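Soluble lytic murein transglycosylase (Escherichia coli, PDB 1QSA) probably cleaves the glycosidic bonds between N-acetylmuramic acid and N-acetylglucosamine in peptidoglycan, leaving a 1,6-anhydro bond in the muramic acid product. Local coordinates at residues 30-35 / 39-44; 509-514 / 526-531. One frame throughout, in Å; residues are numbered along the deposited sequence. Where two conformers were deposited one is given.

Contact 1: residues 30-35 / 39-44; sequences PGLKDY and PYLEYR
L32 and L41 meet methyl to methyl, CD1 of L32 lying 3.9 Å from CD1 of L41, and the two side chains cross at about a right angle. Both CB atoms point toward the opposite segment. In each leucine CG stands anti to the carbonyl carbon and beside the backbone N (chi1 -79° in L32, -67° in L41), and this common torsion brings the two branched ends against each other between loop and helix. This is the tight part of the contact, and both residues are buried. The second touch is looser: the carbonyl O of Y35 comes 4.3 Å from CD of P39, a van der Waals approach at the start of the helical segment. A type I beta turn from L32 to Y35, closed by Y35 N to L32 O at 3.0 Å, links the loop ends of the two touches. The outer side of the turn is different in character, for K33 and D34 are exposed and take no part in the apolar contact. With about 106 Å² buried in all, this is a small contact without a hydrogen bond between the segments, apolar between the leucines and a carbonyl-to-proline approach at its end. The hydroxyl of Y35 hydrogen-bonds E390 and W394. The loop thus joins helix 22-28 to helix 38-48 in the N-terminal part of the alpha-superhelix, with L32 also packing on I13 of helix 3-18 and L41 on M29, while Y40 and Y43 of helix 38-48 lean on helix 69-84.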
loop_
_atom_site.group_PDB
_atom_site.type_symbol
_atom_site.label_atom_id
_atom_site.label_comp_id
_atom_site.label_asym_id
_atom_site.label_seq_id
_atom_site.Cartn_x
_atom_site.Cartn_y
_atom_site.Cartn_z
ATOM N N PRO A 30 11.609 -3.686 39.852
ATOM C CA PRO A 30 13.013 -3.311 40.082
ATOM C C PRO A 30 14.043 -4.357 39.650
ATOM O O PRO A 30 15.131 -4.006 39.182
ATOM C CB PRO A 30 13.070 -3.090 41.598
ATOM C CG PRO A 30 11.676 -2.745 41.961
ATOM C CD PRO A 30 10.845 -3.659 41.111
ATOM N N GLY A 31 13.697 -5.633 39.795
ATOM C CA GLY A 31 14.609 -6.698 39.429
ATOM C C GLY A 31 14.803 -6.874 37.932
ATOM O O GLY A 31 15.664 -7.643 37.511
ATOM N N LEU A 32 13.990 -6.192 37.125
ATOM C CA LEU A 32 14.098 -6.312 35.671
ATOM C C LEU A 32 14.793 -5.129 34.977
ATOM O O LEU A 32 14.849 -5.078 33.753
ATOM C CB LEU A 32 12.710 -6.566 35.063
ATOM C CG LEU A 32 12.187 -8.015 35.151
ATOM C CD1 LEU A 32 10.676 -8.091 34.942
ATOM C CD2 LEU A 32 12.908 -8.878 34.113
ATOM N N LYS A 33 15.389 -4.223 35.751
ATOM C CA LYS A 33 16.049 -3.052 35.158
ATOM C C LYS A 33 17.126 -3.363 34.132
ATOM O O LYS A 33 17.330 -2.579 33.204
ATOM C CB LYS A 33 16.632 -2.126 36.235
ATOM C CG LYS A 33 15.580 -1.394 37.039
ATOM C CD LYS A 33 16.209 -0.622 38.202
ATOM C CE LYS A 33 15.138 -0.011 39.090
ATOM N NZ LYS A 33 15.701 0.500 40.376
ATOM N N ASP A 34 17.820 -4.487 34.292
ATOM C CA ASP A 34 18.881 -4.843 33.349
ATOM C C ASP A 34 18.417 -5.608 32.109
ATOM O O ASP A 34 19.219 -5.868 31.215
ATOM C CB ASP A 34 19.990 -5.636 34.040
ATOM C CG ASP A 34 20.803 -4.791 35.011
ATOM O OD1 ASP A 34 20.737 -3.540 34.967
ATOM O OD2 ASP A 34 21.523 -5.393 35.825
ATOM N N TYR A 35 17.141 -5.985 32.061
ATOM C CA TYR A 35 16.609 -6.709 30.902
ATOM C C TYR A 35 16.389 -5.706 29.751
ATOM O O TYR A 35 15.877 -4.610 29.987
ATOM C CB TYR A 35 15.291 -7.379 31.280
ATOM C CG TYR A 35 14.715 -8.239 30.177
ATOM C CD1 TYR A 35 15.441 -9.324 29.658
ATOM C CD2 TYR A 35 13.456 -7.969 29.637
ATOM C CE1 TYR A 35 14.925 -10.114 28.629
ATOM C CE2 TYR A 35 12.927 -8.748 28.610
ATOM C CZ TYR A 35 13.659 -9.815 28.103
ATOM O OH TYR A 35 13.125 -10.540 27.075
ATOM N N PRO A 39 12.526 -0.867 29.310
ATOM C CA PRO A 39 11.888 0.403 28.909
ATOM C C PRO A 39 10.421 0.220 28.495
ATOM O O PRO A 39 9.614 1.139 28.656
ATOM C CB PRO A 39 12.754 0.871 27.735
ATOM C CG PRO A 39 14.114 0.363 28.101
ATOM C CD PRO A 39 13.809 -1.047 28.602
ATOM N N TYR A 40 10.075 -0.942 27.937
ATOM C CA TYR A 40 8.681 -1.215 27.567
ATOM C C TYR A 40 7.802 -1.328 28.817
ATOM O O TYR A 40 6.631 -0.939 28.798
ATOM C CB TYR A 40 8.565 -2.461 26.692
ATOM C CG TYR A 40 9.008 -2.235 25.268
ATOM C CD1 TYR A 40 8.103 -1.790 24.297
ATOM C CD2 TYR A 40 10.328 -2.476 24.878
ATOM C CE1 TYR A 40 8.500 -1.588 22.980
ATOM C CE2 TYR A 40 10.736 -2.278 23.543
ATOM C CZ TYR A 40 9.810 -1.830 22.608
ATOM O OH TYR A 40 10.190 -1.603 21.307
ATOM N N LEU A 41 8.352 -1.885 29.892
ATOM C CA LEU A 41 7.624 -1.995 31.159
ATOM C C LEU A 41 7.420 -0.584 31.743
ATOM O O LEU A 41 6.361 -0.276 32.291
ATOM C CB LEU A 41 8.419 -2.855 32.156
ATOM C CG LEU A 41 8.563 -4.341 31.810
ATOM C CD1 LEU A 41 9.440 -5.005 32.865
ATOM C CD2 LEU A 41 7.191 -5.011 31.736
ATOM N N GLU A 42 8.443 0.260 31.654
ATOM C CA GLU A 42 8.342 1.618 32.169
ATOM C C GLU A 42 7.279 2.381 31.388
ATOM O O GLU A 42 6.500 3.145 31.963
ATOM C CB GLU A 42 9.671 2.350 32.015
ATOM C CG GLU A 42 10.781 1.838 32.883
ATOM C CD GLU A 42 12.047 2.644 32.709
ATOM O OE1 GLU A 42 12.663 2.565 31.627
ATOM O OE2 GLU A 42 12.426 3.361 33.657
ATOM N N TYR A 43 7.248 2.159 30.073
ATOM C CA TYR A 43 6.272 2.815 29.217
ATOM C C TYR A 43 4.867 2.400 29.644
ATOM O O TYR A 43 3.968 3.242 29.744
ATOM C CB TYR A 43 6.518 2.446 27.744
ATOM C CG TYR A 43 5.429 2.940 26.807
ATOM C CD1 TYR A 43 5.436 4.250 26.321
ATOM C CD2 TYR A 43 4.375 2.105 26.438
ATOM C CE1 TYR A 43 4.407 4.717 25.484
ATOM C CE2 TYR A 43 3.344 2.559 25.608
ATOM C CZ TYR A 43 3.370 3.866 25.137
ATOM O OH TYR A 43 2.332 4.299 24.332
ATOM N N ARG A 44 4.683 1.109 29.903
ATOM C CA ARG A 44 3.381 0.596 30.327
ATOM C C ARG A 44 2.972 1.236 31.658
ATOM O O ARG A 44 1.823 1.645 31.835
ATOM C CB ARG A 44 3.414 -0.937 30.441
ATOM C CG ARG A 44 2.031 -1.547 30.649
ATOM C CD ARG A 44 2.081 -3.084 30.651
ATOM N NE ARG A 44 0.783 -3.669 30.985
ATOM C CZ ARG A 44 0.451 -4.953 30.845
ATOM N NH1 ARG A 44 1.312 -5.851 30.385
ATOM N NH2 ARG A 44 -0.759 -5.349 31.202
#

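Contact 2: residues 509-514 / 526-531; sequences FSIPGY and NINIGT
The ring of Y514 receives CD1 of I529 over one face, 3.5 Å above its plane and offset toward the rim. The methyl is 4.0 Å from the ring centroid and 27° off the normal, a CH-pi contact whose closest atom is CD1 of Y514, 3.6 Å from CD1 of I529. The tyrosine CG is anti to the backbone N (chi1 -176°), which lays one ring face against the methyl of I529, and the two side chains cross at about a right angle. The other flat group, the amide of N528, is met at its nitrogen: CG2 of I511 lies 3.7 Å from ND2 of N528, the isoleucine and asparagine sliding past each other in opposite directions. I511 also sends its other branch to the helix, though CD1 of I511 stays a loose 4.5 Å from CG1 of I529. The end of the I529 side chain thus touches Y514 closely and I511 loosely, and it continues onto T505 and V506 of helix 499-509. S510, with positive phi, is the first residue to leave helical backbone angles, in a Schellman motif. Within helix 523-540, OG1 of T531 donates to O of I527 at 2.7 Å, tilted 21° from the carbonyl plane, and that oxygen also accepts from N of T531. The segments bury about 199 Å² inside the Slt-type domain, away from the probable active-site residue E478. Across the contact the chemistry is dispersion and CH-pi, so the fit between the segments themselves probably depends on shape, while the loop has its own hydrogen bonds, as from Q519 to O of G513.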
loop_
_atom_site.group_PDB
_atom_site.type_symbol
_atom_site.label_atom_id
_atom_site.label_comp_id
_atom_site.label_asym_id
_atom_site.label_seq_id
_atom_site.Cartn_x
_atom_site.Cartn_y
_atom_site.Cartn_z
ATOM N N PHE A 509 -12.736 -27.797 3.240
ATOM C CA PHE A 509 -11.701 -28.818 3.388
ATOM C C PHE A 509 -11.858 -29.668 4.661
ATOM O O PHE A 509 -11.040 -30.554 4.904
ATOM C CB PHE A 509 -10.305 -28.159 3.455
ATOM C CG PHE A 509 -9.750 -27.700 2.124
ATOM C CD1 PHE A 509 -10.316 -26.610 1.440
ATOM C CD2 PHE A 509 -8.652 -28.362 1.552
ATOM C CE1 PHE A 509 -9.810 -26.197 0.211
ATOM C CE2 PHE A 509 -8.130 -27.958 0.311
ATOM C CZ PHE A 509 -8.711 -26.877 -0.360
ATOM N N SER A 510 -12.856 -29.352 5.485
ATOM C CA SER A 510 -13.092 -30.070 6.748
ATOM C C SER A 510 -11.824 -30.061 7.612
ATOM O O SER A 510 -11.314 -31.112 8.041
ATOM C CB SER A 510 -13.561 -31.497 6.475
ATOM O OG SER A 510 -14.746 -31.493 5.702
ATOM N N ILE A 511 -11.273 -28.860 7.781
ATOM C CA ILE A 511 -10.068 -28.649 8.580
ATOM C C ILE A 511 -10.491 -28.499 10.035
ATOM O O ILE A 511 -11.367 -27.692 10.358
ATOM C CB ILE A 511 -9.344 -27.354 8.134
ATOM C CG1 ILE A 511 -8.970 -27.465 6.653
ATOM C CG2 ILE A 511 -8.140 -27.056 9.042
ATOM C CD1 ILE A 511 -8.375 -26.171 6.052
ATOM N N PRO A 512 -9.869 -29.272 10.936
ATOM C CA PRO A 512 -10.196 -29.214 12.360
ATOM C C PRO A 512 -9.428 -28.141 13.142
ATOM O O PRO A 512 -8.388 -27.654 12.692
ATOM C CB PRO A 512 -9.776 -30.601 12.850
ATOM C CG PRO A 512 -8.537 -30.869 12.054
ATOM C CD PRO A 512 -8.824 -30.283 10.668
ATOM N N GLY A 513 -9.971 -27.779 14.302
ATOM C CA GLY A 513 -9.310 -26.847 15.200
ATOM C C GLY A 513 -9.344 -25.349 15.040
ATOM O O GLY A 513 -8.699 -24.651 15.826
ATOM N N TYR A 514 -10.107 -24.845 14.080
ATOM C CA TYR A 514 -10.189 -23.408 13.857
ATOM C C TYR A 514 -11.469 -22.790 14.433
ATOM O O TYR A 514 -12.575 -23.124 14.013
ATOM C CB TYR A 514 -10.090 -23.112 12.352
ATOM C CG TYR A 514 -10.069 -21.635 12.026
ATOM C CD1 TYR A 514 -8.929 -20.864 12.281
ATOM C CD2 TYR A 514 -11.180 -21.002 11.461
ATOM C CE1 TYR A 514 -8.897 -19.506 11.979
ATOM C CE2 TYR A 514 -11.156 -19.634 11.160
ATOM C CZ TYR A 514 -10.009 -18.900 11.423
ATOM O OH TYR A 514 -9.962 -17.558 11.116
ATOM N N ASN A 526 -1.833 -20.465 9.846
ATOM C CA ASN A 526 -1.940 -19.631 8.658
ATOM C C ASN A 526 -1.521 -20.420 7.405
ATOM O O ASN A 526 -2.236 -20.447 6.407
ATOM C CB ASN A 526 -1.080 -18.370 8.829
ATOM C CG ASN A 526 -1.377 -17.335 7.784
ATOM O OD1 ASN A 526 -0.914 -17.436 6.651
ATOM N ND2 ASN A 526 -2.179 -16.334 8.147
ATOM N N ILE A 527 -0.388 -21.109 7.482
ATOM C CA ILE A 527 0.099 -21.909 6.358
ATOM C C ILE A 527 -0.874 -23.050 6.027
ATOM O O ILE A 527 -1.129 -23.332 4.869
ATOM C CB ILE A 527 1.545 -22.427 6.632
ATOM C CG1 ILE A 527 2.520 -21.244 6.600
ATOM C CG2 ILE A 527 1.974 -23.463 5.594
ATOM C CD1 ILE A 527 3.902 -21.547 7.191
ATOM N N ASN A 528 -1.453 -23.663 7.052
ATOM C CA ASN A 528 -2.427 -24.746 6.864
ATOM C C ASN A 528 -3.646 -24.235 6.058
ATOM O O ASN A 528 -3.957 -24.742 4.963
ATOM C CB ASN A 528 -2.862 -25.239 8.254
ATOM C CG ASN A 528 -3.844 -26.412 8.202
ATOM O OD1 ASN A 528 -4.042 -27.039 7.161
ATOM N ND2 ASN A 528 -4.464 -26.708 9.340
ATOM N N ILE A 529 -4.296 -23.181 6.561
ATOM C CA ILE A 529 -5.486 -22.648 5.906
ATOM C C ILE A 529 -5.189 -21.964 4.573
ATOM O O ILE A 529 -5.941 -22.115 3.600
ATOM C CB ILE A 529 -6.244 -21.702 6.866
ATOM C CG1 ILE A 529 -6.717 -22.511 8.077
ATOM C CG2 ILE A 529 -7.451 -21.039 6.159
ATOM C CD1 ILE A 529 -7.343 -21.693 9.200
ATOM N N GLY A 530 -4.052 -21.279 4.510
ATOM C CA GLY A 530 -3.673 -20.578 3.293
ATOM C C GLY A 530 -3.294 -21.518 2.170
ATOM O O GLY A 530 -3.724 -21.325 1.023
ATOM N N THR A 531 -2.494 -22.544 2.465
ATOM C CA THR A 531 -2.131 -23.515 1.415
ATOM C C THR A 531 -3.381 -24.261 0.930
ATOM O O THR A 531 -3.477 -24.646 -0.227
ATOM C CB THR A 531 -1.070 -24.557 1.863
ATOM O OG1 THR A 531 -1.526 -25.283 3.016
ATOM C CG2 THR A 531 0.279 -23.886 2.132
#

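Overall arrangement
Contacts 1 and 2 each lay an interhelical loop on the helix that follows it, but they share no helix: one uses helix 38-48 near the N-terminus, the other helix 523-540 in the Slt-type domain. Their centres are 38 Å apart and their nearest atoms about 23 Å. Contact 1 is the more buried, although it covers less surface and rests on leucine methyls with a looser carbonyl-to-proline touch; contact 2 is only partly buried, covers nearly twice the area, and adds an aromatic face and an amide to its aliphatic groups. Neither has a hydrogen bond between its segments, and both lie away from the probable active site.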